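Local coordinates for protein urocanate hydratase (Paenibacillus sp. Soil724D2, PDB 7NED) that probably hydrates thiourocanate in bacterial ergothioneine breakdown, as an NAD+-dependent lyase of the urocanase family, at residues Ala48-Pro53 with Leu116-Gly121; Glu141-Ile146 with Ile309-Gly314; Ile334-Phe339 with Pro443-Glu448. All blocks are in the same frame, centred on the assembly; numbering follows the deposited sequence.

Interaction 1: residues Ala48-Pro53 with Leu116-Gly121; sequences AARNWP and LLIWGG
Arg50 lays its guanidinium flat beneath the Leu116 carbonyl: Leu116 O stands 3.1 Å above the guanidinium plane, displaced toward its rim, and Arg50 CZ is 3.3 Å from Leu116 O. The approach is over a face. Both terminal nitrogens come close to this oxygen, but at angles too poor for hydrogen bonding, which leaves a contact of positive group and carbonyl dipole that is probably mildly attractive. The N-H groups work elsewhere: Arg50 NE donates to Ser75 O, NH2 to Gln74 O and NH1 to Gly115 O, three main-chain carbonyls that fix the rotation of the group and probably help to stabilise its buried charge. The chain runs straight out from the backbone through CG and CD, then kinks at chi3 (-53°), turning the plane under the 116-117 peptide.

Two residues after Leu116, Ile118 points its beta carbon at the other segment and packs against backbone more than side chain. Its CG1 branch lies anti to the backbone N (chi1 -163°) and straddles two successive peptides, with Ile118 CG1 3.7 Å from Ala49 O and Ile118 CD1 3.7 Å from Arg50 O. Beside them the Arg50 stem passes, Arg50 CG lying 4.3 Å from Ile118 CB. Here the two backbones come nearest, Arg50 CA to Ile118 CA 5.4 Å.

Leu117 turns the other way, onto Phe108 and Leu111 of helix 105-113 and onto Ile457 of the second subunit. Next to Arg50, Asn51 caps helix 52-64 through OD1 to Ser54 N. The arrangement is buried loop-to-loop packing in the urocanase N-terminal domain: a carbonyl-bound arginine and one isoleucine join the segment running into an N-capped helix to the loop that follows helix 105-113.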
loop_
_atom_site.group_PDB
_atom_site.type_symbol
_atom_site.label_atom_id
_atom_site.label_comp_id
_atom_site.label_asym_id
_atom_site.label_seq_id
_atom_site.Cartn_x
_atom_site.Cartn_y
_atom_site.Cartn_z
ATOM N N ALA A 48 -4.908 18.946 3.784
ATOM C CA ALA A 48 -4.561 18.518 5.127
ATOM C C ALA A 48 -5.594 17.593 5.739
ATOM O O ALA A 48 -5.281 16.914 6.724
ATOM C CB ALA A 48 -4.398 19.743 6.029
ATOM N N ALA A 49 -6.834 17.623 5.252
ATOM C CA ALA A 49 -7.909 16.772 5.774
ATOM C C ALA A 49 -8.962 16.697 4.693
ATOM O O ALA A 49 -8.926 17.456 3.733
ATOM C CB ALA A 49 -8.537 17.310 7.058
ATOM N N ARG A 50 -9.922 15.787 4.860
ATOM C CA ARG A 50 -10.845 15.605 3.748
ATOM C C ARG A 50 -11.799 16.784 3.633
ATOM O O ARG A 50 -12.200 17.150 2.527
ATOM C CB ARG A 50 -11.634 14.305 3.884
ATOM C CG ARG A 50 -12.391 14.015 2.610
ATOM C CD ARG A 50 -13.188 12.757 2.697
ATOM N NE ARG A 50 -12.383 11.583 3.115
ATOM C CZ ARG A 50 -12.886 10.363 3.234
ATOM N NH1 ARG A 50 -14.177 10.162 2.968
ATOM N NH2 ARG A 50 -12.131 9.357 3.664
ATOM N N ASN A 51 -12.153 17.394 4.749
ATOM C CA ASN A 51 -13.149 18.461 4.767
ATOM C C ASN A 51 -13.125 19.044 6.169
ATOM O O ASN A 51 -12.412 18.550 7.053
ATOM C CB ASN A 51 -14.533 17.931 4.376
ATOM C CG ASN A 51 -14.872 16.643 5.112
ATOM O OD1 ASN A 51 -14.755 16.586 6.340
ATOM N ND2 ASN A 51 -15.262 15.606 4.376
ATOM N N TRP A 52 -13.888 20.136 6.363
ATOM C CA TRP A 52 -13.810 20.830 7.638
ATOM C C TRP A 52 -14.387 19.988 8.763
ATOM O O TRP A 52 -13.806 19.941 9.856
ATOM C CB TRP A 52 -14.478 22.211 7.567
ATOM C CG TRP A 52 -13.625 23.167 6.821
ATOM C CD1 TRP A 52 -13.856 23.677 5.585
ATOM C CD2 TRP A 52 -12.372 23.708 7.252
ATOM N NE1 TRP A 52 -12.830 24.498 5.208
ATOM C CE2 TRP A 52 -11.912 24.560 6.222
ATOM C CE3 TRP A 52 -11.598 23.567 8.408
ATOM C CZ2 TRP A 52 -10.707 25.250 6.302
ATOM C CZ3 TRP A 52 -10.404 24.274 8.504
ATOM C CH2 TRP A 52 -9.973 25.117 7.452
ATOM N N PRO A 53 -15.496 19.292 8.541
ATOM C CA PRO A 53 -15.948 18.322 9.558
ATOM C C PRO A 53 -14.851 17.349 9.971
ATOM O O PRO A 53 -14.659 17.111 11.169
ATOM C CB PRO A 53 -17.108 17.613 8.867
ATOM C CG PRO A 53 -17.615 18.576 7.862
ATOM C CD PRO A 53 -16.411 19.366 7.385
ATOM N N LEU A 116 -15.390 10.919 -1.060
ATOM C CA LEU A 116 -14.775 9.669 -0.587
ATOM C C LEU A 116 -13.261 9.759 -0.383
ATOM O O LEU A 116 -12.686 8.910 0.317
ATOM C CB LEU A 116 -15.092 8.537 -1.572
ATOM C CG LEU A 116 -16.560 8.054 -1.485
ATOM C CD1 LEU A 116 -16.817 7.114 -2.647
ATOM C CD2 LEU A 116 -16.817 7.281 -0.192
ATOM N N LEU A 117 -12.592 10.753 -0.943
ATOM C CA LEU A 117 -11.148 10.837 -0.730
ATOM C C LEU A 117 -10.647 12.247 -1.001
ATOM O O LEU A 117 -11.391 13.128 -1.450
ATOM C CB LEU A 117 -10.396 9.821 -1.588
ATOM C CG LEU A 117 -10.653 10.028 -3.079
ATOM C CD1 LEU A 117 -9.828 11.114 -3.661
ATOM C CD2 LEU A 117 -10.140 8.716 -3.716
ATOM N N ILE A 118 -9.366 12.449 -0.712
ATOM C CA ILE A 118 -8.765 13.747 -0.903
ATOM C C ILE A 118 -7.389 13.276 -1.434
ATOM O O ILE A 118 -7.011 12.113 -1.250
ATOM C CB ILE A 118 -8.704 14.407 0.514
ATOM C CG1 ILE A 118 -8.489 15.814 0.436
ATOM C CG2 ILE A 118 -7.494 13.898 1.303
ATOM C CD1 ILE A 118 -9.851 16.196 -0.221
ATOM N N TRP A 119 -6.665 14.108 -2.161
ATOM C CA TRP A 119 -5.228 13.836 -2.377
ATOM C C TRP A 119 -4.441 14.440 -1.227
ATOM O O TRP A 119 -4.649 15.599 -0.883
ATOM C CB TRP A 119 -4.693 14.434 -3.678
ATOM C CG TRP A 119 -3.224 14.154 -3.943
ATOM C CD1 TRP A 119 -2.585 12.950 -3.845
ATOM C CD2 TRP A 119 -2.224 15.095 -4.364
ATOM N NE1 TRP A 119 -1.257 13.078 -4.181
ATOM C CE2 TRP A 119 -1.013 14.382 -4.508
ATOM C CE3 TRP A 119 -2.230 16.467 -4.610
ATOM C CZ2 TRP A 119 0.179 14.999 -4.872
ATOM C CZ3 TRP A 119 -1.049 17.084 -4.986
ATOM C CH2 TRP A 119 0.138 16.352 -5.127
ATOM N N GLY A 120 -3.522 13.657 -0.637
ATOM C CA GLY A 120 -2.788 14.169 0.504
ATOM C C GLY A 120 -1.453 14.811 0.190
ATOM O O GLY A 120 -0.712 15.145 1.123
ATOM N N GLY A 121 -1.134 15.020 -1.084
ATOM C CA GLY A 121 0.223 15.382 -1.435
ATOM C C GLY A 121 1.198 14.341 -0.909
ATOM O O GLY A 121 0.879 13.147 -0.772
#

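Interaction 2: residues Glu141-Ile146 with Ile309-Gly314; sequences EIFQSI and IVFDNG. With NAD (nicotinamide-adenine-dinucleotide), chain C.
Phe311 projects from the strand into the side of helix 133-150, where Ile142 and Ile146, one turn apart, meet its ring. The Ile142 CG2 methyl comes to 3.6 Å from Phe311 CZ, while the end of the longer Ile146 branch reaches in, CD1 lying 3.5 Å from Phe311 CE2. Phe143 completes the set more loosely: its CE1 meets the edge of the Phe311 ring, close to the ring plane, 4.2 Å from CZ, and the two side chains cross at about a right angle. A chi1 of 69° sets the Phe311 ring between its own backbone N and carbonyl carbon, upright toward the helix. Ile309, two residues earlier and on the same side of the strand, touches Ile146 methyl to methyl, CG2 to CG2 at 4.1 Å. At the other end Asn313 OD1 lies 3.6 Å from Ile142 CD1.

Further out, Ile250 of the neighbouring strand backs both Ile146 and Phe311, and Phe335 and Leu340 press on Ile142. Val310 faces the opposite layer, helix 282-305. Toward the cofactor, Asp312 OD1 accepts from Gly314 N at 2.7 Å in an Asx turn and also from Asn315 N; Asp312 OD2 bridges to Arg318. These bonds probably help to shape the loop that brings Gly314 into the NAD pocket, beside the nicotinamide. The helix runs at 148° to the strand direction, their axes 11.3 Å apart: the alpha/beta packing of a Rossmann-like domain, whose parallel strands deliver cofactor-binding loops from their C-terminal ends.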
loop_
_atom_site.group_PDB
_atom_site.type_symbol
_atom_site.label_atom_id
_atom_site.label_comp_id
_atom_site.label_asym_id
_atom_site.label_seq_id
_atom_site.Cartn_x
_atom_site.Cartn_y
_atom_site.Cartn_z
ATOM N N GLU A 141 20.682 21.537 -3.834
ATOM C CA GLU A 141 21.562 20.407 -4.148
ATOM C C GLU A 141 21.444 19.991 -5.614
ATOM O O GLU A 141 22.422 19.534 -6.212
ATOM C CB GLU A 141 21.247 19.198 -3.248
ATOM C CG GLU A 141 21.641 19.318 -1.746
ATOM C CD GLU A 141 23.086 19.795 -1.499
ATOM O OE1 GLU A 141 23.300 20.621 -0.548
ATOM O OE2 GLU A 141 23.986 19.356 -2.261
ATOM N N ILE A 142 20.258 20.122 -6.212
ATOM C CA ILE A 142 20.155 19.908 -7.661
ATOM C C ILE A 142 21.025 20.911 -8.405
ATOM O O ILE A 142 21.800 20.544 -9.300
ATOM C CB ILE A 142 18.694 19.998 -8.140
ATOM C CG1 ILE A 142 17.852 18.859 -7.578
ATOM C CG2 ILE A 142 18.647 20.018 -9.682
ATOM C CD1 ILE A 142 16.337 19.092 -7.721
ATOM N N PHE A 143 20.851 22.205 -8.091
ATOM C CA PHE A 143 21.640 23.231 -8.771
ATOM C C PHE A 143 23.136 23.009 -8.553
ATOM O O PHE A 143 23.930 23.126 -9.500
ATOM C CB PHE A 143 21.221 24.621 -8.292
ATOM C CG PHE A 143 19.833 25.033 -8.735
ATOM C CD1 PHE A 143 19.220 24.426 -9.817
ATOM C CD2 PHE A 143 19.153 26.036 -8.075
ATOM C CE1 PHE A 143 17.929 24.811 -10.223
ATOM C CE2 PHE A 143 17.859 26.421 -8.479
ATOM C CZ PHE A 143 17.255 25.797 -9.554
ATOM N N GLN A 144 23.541 22.625 -7.330
ATOM C CA GLN A 144 24.970 22.413 -7.074
ATOM C C GLN A 144 25.506 21.185 -7.802
ATOM O O GLN A 144 26.651 21.197 -8.274
ATOM C CB GLN A 144 25.269 22.307 -5.578
ATOM C CG GLN A 144 25.112 23.653 -4.826
ATOM C CD GLN A 144 26.084 24.748 -5.289
ATOM O OE1 GLN A 144 26.034 25.205 -6.437
ATOM N NE2 GLN A 144 26.943 25.197 -4.384
ATOM N N SER A 145 24.708 20.111 -7.880
ATOM C CA SER A 145 25.099 18.940 -8.655
ATOM C C SER A 145 25.307 19.297 -10.125
ATOM O O SER A 145 26.304 18.907 -10.745
ATOM C CB SER A 145 24.041 17.840 -8.488
ATOM O OG SER A 145 24.362 16.738 -9.318
ATOM N N ILE A 146 24.380 20.062 -10.693
ATOM C CA ILE A 146 24.544 20.545 -12.061
ATOM C C ILE A 146 25.824 21.366 -12.189
ATOM O O ILE A 146 26.571 21.223 -13.166
ATOM C CB ILE A 146 23.302 21.356 -12.476
ATOM C CG1 ILE A 146 22.080 20.433 -12.600
ATOM C CG2 ILE A 146 23.567 22.165 -13.758
ATOM C CD1 ILE A 146 20.761 21.210 -12.856
ATOM N N ILE A 309 21.189 22.786 -19.890
ATOM C CA ILE A 309 20.964 21.636 -19.024
ATOM C C ILE A 309 19.488 21.696 -18.626
ATOM O O ILE A 309 19.078 22.577 -17.864
ATOM C CB ILE A 309 21.878 21.661 -17.792
ATOM C CG1 ILE A 309 23.363 21.725 -18.185
ATOM C CG2 ILE A 309 21.629 20.429 -16.917
ATOM C CD1 ILE A 309 23.777 20.652 -19.159
ATOM N N VAL A 310 18.698 20.752 -19.100
ATOM C CA VAL A 310 17.251 20.797 -18.946
ATOM C C VAL A 310 16.803 19.604 -18.106
ATOM O O VAL A 310 17.298 18.486 -18.286
ATOM C CB VAL A 310 16.580 20.799 -20.339
ATOM C CG1 VAL A 310 15.030 20.812 -20.258
ATOM C CG2 VAL A 310 17.143 21.962 -21.202
ATOM N N PHE A 311 15.888 19.839 -17.163
ATOM C CA PHE A 311 15.452 18.706 -16.358
ATOM C C PHE A 311 14.053 18.940 -15.813
ATOM O O PHE A 311 13.568 20.067 -15.708
ATOM C CB PHE A 311 16.445 18.399 -15.212
ATOM C CG PHE A 311 16.466 19.444 -14.136
ATOM C CD1 PHE A 311 15.681 19.303 -12.992
ATOM C CD2 PHE A 311 17.231 20.585 -14.285
ATOM C CE1 PHE A 311 15.684 20.274 -11.992
ATOM C CE2 PHE A 311 17.262 21.576 -13.288
ATOM C CZ PHE A 311 16.477 21.422 -12.129
ATOM N N ASP A 312 13.402 17.814 -15.520
ATOM C CA ASP A 312 12.097 17.764 -14.877
ATOM C C ASP A 312 12.289 17.839 -13.364
ATOM O O ASP A 312 13.087 17.083 -12.786
ATOM C CB ASP A 312 11.417 16.452 -15.313
ATOM C CG ASP A 312 10.028 16.247 -14.734
ATOM O OD1 ASP A 312 9.743 16.726 -13.620
ATOM O OD2 ASP A 312 9.236 15.531 -15.405
ATOM N N ASN A 313 11.579 18.772 -12.724
ATOM C CA ASN A 313 11.777 19.034 -11.305
ATOM C C ASN A 313 10.737 18.318 -10.449
ATOM O O ASN A 313 10.417 18.758 -9.338
ATOM C CB ASN A 313 11.777 20.543 -11.042
ATOM C CG ASN A 313 12.612 20.939 -9.843
ATOM O OD1 ASN A 313 13.215 20.101 -9.160
ATOM N ND2 ASN A 313 12.645 22.250 -9.567
ATOM N N GLY A 314 10.216 17.209 -10.962
ATOM C CA GLY A 314 9.374 16.312 -10.214
ATOM C C GLY A 314 7.926 16.724 -10.242
ATOM O O GLY A 314 7.274 16.678 -9.213
HETATM P PA NAD C . 1.449 25.179 -6.230
HETATM O O1A NAD C . 0.219 24.785 -7.044
HETATM O O2A NAD C . 1.439 25.833 -4.908
HETATM O O5B NAD C . 2.132 26.387 -7.202
HETATM C C5B NAD C . 2.120 26.112 -8.545
HETATM C C4B NAD C . 2.506 27.507 -9.221
HETATM O O4B NAD C . 2.513 27.447 -10.620
HETATM C C3B NAD C . 1.339 28.452 -8.787
HETATM O O3B NAD C . 1.847 29.606 -8.258
HETATM C C2B NAD C . 0.610 28.728 -10.138
HETATM O O2B NAD C . 0.163 30.029 -10.259
HETATM C C1B NAD C . 1.801 28.610 -11.085
HETATM N N9A NAD C . 1.450 28.271 -12.465
HETATM C C8A NAD C . 0.472 27.406 -12.945
HETATM N N7A NAD C . 0.434 27.344 -14.252
HETATM C C5A NAD C . 1.454 28.188 -14.671
HETATM C C6A NAD C . 1.920 28.565 -15.950
HETATM N N6A NAD C . 1.374 28.058 -17.078
HETATM N N1A NAD C . 2.961 29.437 -16.063
HETATM C C2A NAD C . 3.447 29.934 -14.898
HETATM N N3A NAD C . 3.109 29.673 -13.625
HETATM C C4A NAD C . 2.092 28.788 -13.551
HETATM O O3 NAD C . 2.323 23.901 -6.473
HETATM P PN NAD C . 3.636 23.656 -5.602
HETATM O O1N NAD C . 3.542 23.140 -4.196
HETATM O O2N NAD C . 4.629 24.740 -5.969
HETATM O O5D NAD C . 4.367 22.294 -6.364
HETATM C C5D NAD C . 4.612 22.489 -7.768
HETATM C C4D NAD C . 5.097 21.192 -8.355
HETATM O O4D NAD C . 6.135 20.632 -7.574
HETATM C C3D NAD C . 3.835 20.204 -8.142
HETATM O O3D NAD C . 3.622 19.389 -9.290
HETATM C C2D NAD C . 4.276 19.291 -6.940
HETATM O O2D NAD C . 3.866 17.986 -7.001
HETATM C C1D NAD C . 5.749 19.283 -7.456
HETATM N N1N NAD C . 6.753 18.574 -6.651
HETATM C C2N NAD C . 6.564 17.207 -6.719
HETATM C C3N NAD C . 7.438 16.333 -6.092
HETATM C C7N NAD C . 7.097 14.839 -6.179
HETATM O O7N NAD C . 7.929 13.937 -6.094
HETATM N N7N NAD C . 5.758 14.502 -6.289
HETATM C C4N NAD C . 8.524 16.905 -5.416
HETATM C C5N NAD C . 8.685 18.290 -5.390
HETATM C C6N NAD C . 7.781 19.145 -6.045
#

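Interaction 3: residues Ile334-Phe339 with Pro443-Glu448; sequences IFTEAF and PNIMTE. With NAD (nicotinamide-adenine-dinucleotide), chain C.
Ile445 O is gripped twice: Thr336 OG1 donates a short hydrogen bond to it at 2.5 Å, and Glu448 N adds a weak one that closes the type I turn Ile445-Glu448. The hydroxyl comes from above the carbonyl plane, 54° out of it. A chi1 of 53° swings OG1 toward the loop, while the Thr336 CG2 methyl rests 3.8 Å from Met446 CA.

Ile334 occupies the N-cap position of helix 335-344, so this contact sets the helix start after the edge strand of the Rossmann-like sheet against a loop from the urocanase C-terminal domain. Ile334 divides its branches: CD1 lies 3.5 Å from Asn444 O, and CG2 packs against the Glu448 carboxylate, 3.6 Å from CD. That carboxylate is held by Arg318 in a salt bridge through OE1. Arg341, one turn along the helix from Glu337, donates to both Met446 O and Glu448 O.

Ile445 spans helix and cofactor. Its CG2 touches Phe335 CE1 at 4.0 Å and, in a direction roughly at right angles to that, approaches NAD O7N, the nicotinamide amide oxygen, at 3.6 Å.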
loop_
_atom_site.group_PDB
_atom_site.type_symbol
_atom_site.label_atom_id
_atom_site.label_comp_id
_atom_site.label_asym_id
_atom_site.label_seq_id
_atom_site.Cartn_x
_atom_site.Cartn_y
_atom_site.Cartn_z
ATOM N N ILE A 334 15.356 13.572 -15.471
ATOM C CA ILE A 334 14.633 13.763 -14.218
ATOM C C ILE A 334 15.658 14.037 -13.128
ATOM O O ILE A 334 16.749 13.458 -13.125
ATOM C CB ILE A 334 13.765 12.523 -13.871
ATOM C CG1 ILE A 334 12.989 12.727 -12.557
ATOM C CG2 ILE A 334 14.621 11.251 -13.788
ATOM C CD1 ILE A 334 11.901 13.848 -12.607
ATOM N N PHE A 335 15.306 14.909 -12.187
ATOM C CA PHE A 335 16.323 15.346 -11.232
ATOM C C PHE A 335 16.811 14.228 -10.322
ATOM O O PHE A 335 17.902 14.335 -9.742
ATOM C CB PHE A 335 15.776 16.484 -10.389
ATOM C CG PHE A 335 14.824 16.046 -9.314
ATOM C CD1 PHE A 335 13.473 15.902 -9.578
ATOM C CD2 PHE A 335 15.273 15.845 -8.021
ATOM C CE1 PHE A 335 12.595 15.512 -8.582
ATOM C CE2 PHE A 335 14.377 15.489 -7.020
ATOM C CZ PHE A 335 13.056 15.316 -7.303
ATOM N N THR A 336 16.001 13.193 -10.129
ATOM C CA THR A 336 16.384 12.114 -9.241
ATOM C C THR A 336 17.509 11.301 -9.876
ATOM O O THR A 336 18.661 11.334 -9.420
ATOM C CB THR A 336 15.158 11.237 -8.951
ATOM O OG1 THR A 336 14.571 10.848 -10.201
ATOM C CG2 THR A 336 14.118 12.032 -8.134
ATOM N N GLU A 337 17.197 10.603 -10.957
ATOM C CA GLU A 337 18.208 9.763 -11.592
ATOM C C GLU A 337 19.437 10.588 -11.976
ATOM O O GLU A 337 20.574 10.111 -11.883
ATOM C CB GLU A 337 17.614 9.082 -12.835
ATOM C CG GLU A 337 18.571 8.112 -13.509
ATOM C CD GLU A 337 19.523 8.758 -14.523
ATOM O OE1 GLU A 337 19.372 9.957 -14.883
ATOM O OE2 GLU A 337 20.469 8.048 -14.931
ATOM N N ALA A 338 19.228 11.812 -12.449
ATOM C CA ALA A 338 20.365 12.560 -13.009
ATOM C C ALA A 338 21.240 13.230 -11.952
ATOM O O ALA A 338 22.463 13.347 -12.156
ATOM C CB ALA A 338 19.877 13.619 -13.990
ATOM N N PHE A 339 20.666 13.678 -10.847
ATOM C CA PHE A 339 21.448 14.487 -9.907
ATOM C C PHE A 339 21.473 13.978 -8.474
ATOM O O PHE A 339 22.541 13.995 -7.844
ATOM C CB PHE A 339 20.923 15.918 -9.937
ATOM C CG PHE A 339 20.849 16.483 -11.327
ATOM C CD1 PHE A 339 21.968 16.462 -12.158
ATOM C CD2 PHE A 339 19.664 16.951 -11.829
ATOM C CE1 PHE A 339 21.908 16.941 -13.462
ATOM C CE2 PHE A 339 19.577 17.466 -13.141
ATOM C CZ PHE A 339 20.704 17.460 -13.953
ATOM N N PRO A 443 7.937 5.811 -10.968
ATOM C CA PRO A 443 8.693 5.501 -12.171
ATOM C C PRO A 443 9.090 6.721 -12.997
ATOM O O PRO A 443 9.965 6.589 -13.775
ATOM C CB PRO A 443 7.773 4.553 -12.940
ATOM C CG PRO A 443 6.838 4.038 -11.949
ATOM C CD PRO A 443 6.633 5.154 -10.998
ATOM N N ASN A 444 8.451 7.854 -12.824
ATOM C CA ASN A 444 8.910 9.030 -13.565
ATOM C C ASN A 444 9.389 10.127 -12.631
ATOM O O ASN A 444 9.570 11.274 -13.067
ATOM C CB ASN A 444 7.813 9.549 -14.503
ATOM C CG ASN A 444 7.419 8.526 -15.539
ATOM O OD1 ASN A 444 8.232 7.703 -15.946
ATOM N ND2 ASN A 444 6.174 8.557 -15.958
ATOM N N ILE A 445 9.624 9.806 -11.360
ATOM C CA ILE A 445 10.293 10.745 -10.475
ATOM C C ILE A 445 11.310 9.934 -9.687
ATOM O O ILE A 445 12.367 9.568 -10.214
ATOM C CB ILE A 445 9.296 11.514 -9.567
ATOM C CG1 ILE A 445 8.311 12.310 -10.408
ATOM C CG2 ILE A 445 10.019 12.487 -8.623
ATOM C CD1 ILE A 445 7.384 13.210 -9.606
ATOM N N MET A 446 10.972 9.573 -8.455
ATOM C CA MET A 446 11.967 8.983 -7.560
ATOM C C MET A 446 12.675 7.787 -8.174
ATOM O O MET A 446 13.905 7.662 -8.067
ATOM C CB MET A 446 11.318 8.551 -6.238
ATOM C CG MET A 446 12.343 7.986 -5.278
ATOM S SD MET A 446 13.278 9.350 -4.505
ATOM C CE MET A 446 14.217 8.520 -3.232
ATOM N N THR A 447 11.911 6.848 -8.766
ATOM C CA THR A 447 12.474 5.565 -9.174
ATOM C C THR A 447 12.504 5.382 -10.704
ATOM O O THR A 447 12.360 4.263 -11.230
ATOM C CB THR A 447 11.715 4.433 -8.470
ATOM O OG1 THR A 447 10.308 4.540 -8.725
ATOM C CG2 THR A 447 11.935 4.540 -6.954
ATOM N N GLU A 448 12.732 6.465 -11.435
ATOM C CA GLU A 448 12.875 6.372 -12.874
ATOM C C GLU A 448 14.226 5.750 -13.218
ATOM O O GLU A 448 15.269 6.198 -12.732
ATOM C CB GLU A 448 12.761 7.762 -13.495
ATOM C CG GLU A 448 12.834 7.718 -15.002
ATOM C CD GLU A 448 12.461 9.046 -15.615
ATOM O OE1 GLU A 448 11.506 9.703 -15.119
ATOM O OE2 GLU A 448 13.129 9.450 -16.584
HETATM P PA NAD C . 1.449 25.179 -6.230
HETATM O O1A NAD C . 0.219 24.785 -7.044
HETATM O O2A NAD C . 1.439 25.833 -4.908
HETATM O O5B NAD C . 2.132 26.387 -7.202
HETATM C C5B NAD C . 2.120 26.112 -8.545
HETATM C C4B NAD C . 2.506 27.507 -9.221
HETATM O O4B NAD C . 2.513 27.447 -10.620
HETATM C C3B NAD C . 1.339 28.452 -8.787
HETATM O O3B NAD C . 1.847 29.606 -8.258
HETATM C C2B NAD C . 0.610 28.728 -10.138
HETATM O O2B NAD C . 0.163 30.029 -10.259
HETATM C C1B NAD C . 1.801 28.610 -11.085
HETATM N N9A NAD C . 1.450 28.271 -12.465
HETATM C C8A NAD C . 0.472 27.406 -12.945
HETATM N N7A NAD C . 0.434 27.344 -14.252
HETATM C C5A NAD C . 1.454 28.188 -14.671
HETATM C C6A NAD C . 1.920 28.565 -15.950
HETATM N N6A NAD C . 1.374 28.058 -17.078
HETATM N N1A NAD C . 2.961 29.437 -16.063
HETATM C C2A NAD C . 3.447 29.934 -14.898
HETATM N N3A NAD C . 3.109 29.673 -13.625
HETATM C C4A NAD C . 2.092 28.788 -13.551
HETATM O O3 NAD C . 2.323 23.901 -6.473
HETATM P PN NAD C . 3.636 23.656 -5.602
HETATM O O1N NAD C . 3.542 23.140 -4.196
HETATM O O2N NAD C . 4.629 24.740 -5.969
HETATM O O5D NAD C . 4.367 22.294 -6.364
HETATM C C5D NAD C . 4.612 22.489 -7.768
HETATM C C4D NAD C . 5.097 21.192 -8.355
HETATM O O4D NAD C . 6.135 20.632 -7.574
HETATM C C3D NAD C . 3.835 20.204 -8.142
HETATM O O3D NAD C . 3.622 19.389 -9.290
HETATM C C2D NAD C . 4.276 19.291 -6.940
HETATM O O2D NAD C . 3.866 17.986 -7.001
HETATM C C1D NAD C . 5.749 19.283 -7.456
HETATM N N1N NAD C . 6.753 18.574 -6.651
HETATM C C2N NAD C . 6.564 17.207 -6.719
HETATM C C3N NAD C . 7.438 16.333 -6.092
HETATM C C7N NAD C . 7.097 14.839 -6.179
HETATM O O7N NAD C . 7.929 13.937 -6.094
HETATM N N7N NAD C . 5.758 14.502 -6.289
HETATM C C4N NAD C . 8.524 16.905 -5.416
HETATM C C5N NAD C . 8.685 18.290 -5.390
HETATM C C6N NAD C . 7.781 19.145 -6.045
#

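How the interactions relate
All three contacts are mainly buried, but they serve different parts of the fold. Interactions 2 and 3 are neighbours, their centres 11 Å apart: Asp312 O probably accepts from Phe335 N, and Ile142 CD1 packs on Phe335 CD2. Arg318 bridges to Asp312 of one and Glu448 of the other, and both border the nicotinamide end of NAD. Interaction 2 is almost wholly apolar, helix against sheet; interaction 3 mixes apolar packing with bonds to loop carbonyls. Interaction 1 lies 32 and 28 Å from their centres, in the N-terminal domain, and sets an arginine face against one loop carbonyl. Like interaction 3, it also touches the second subunit, whereas interaction 2 does not.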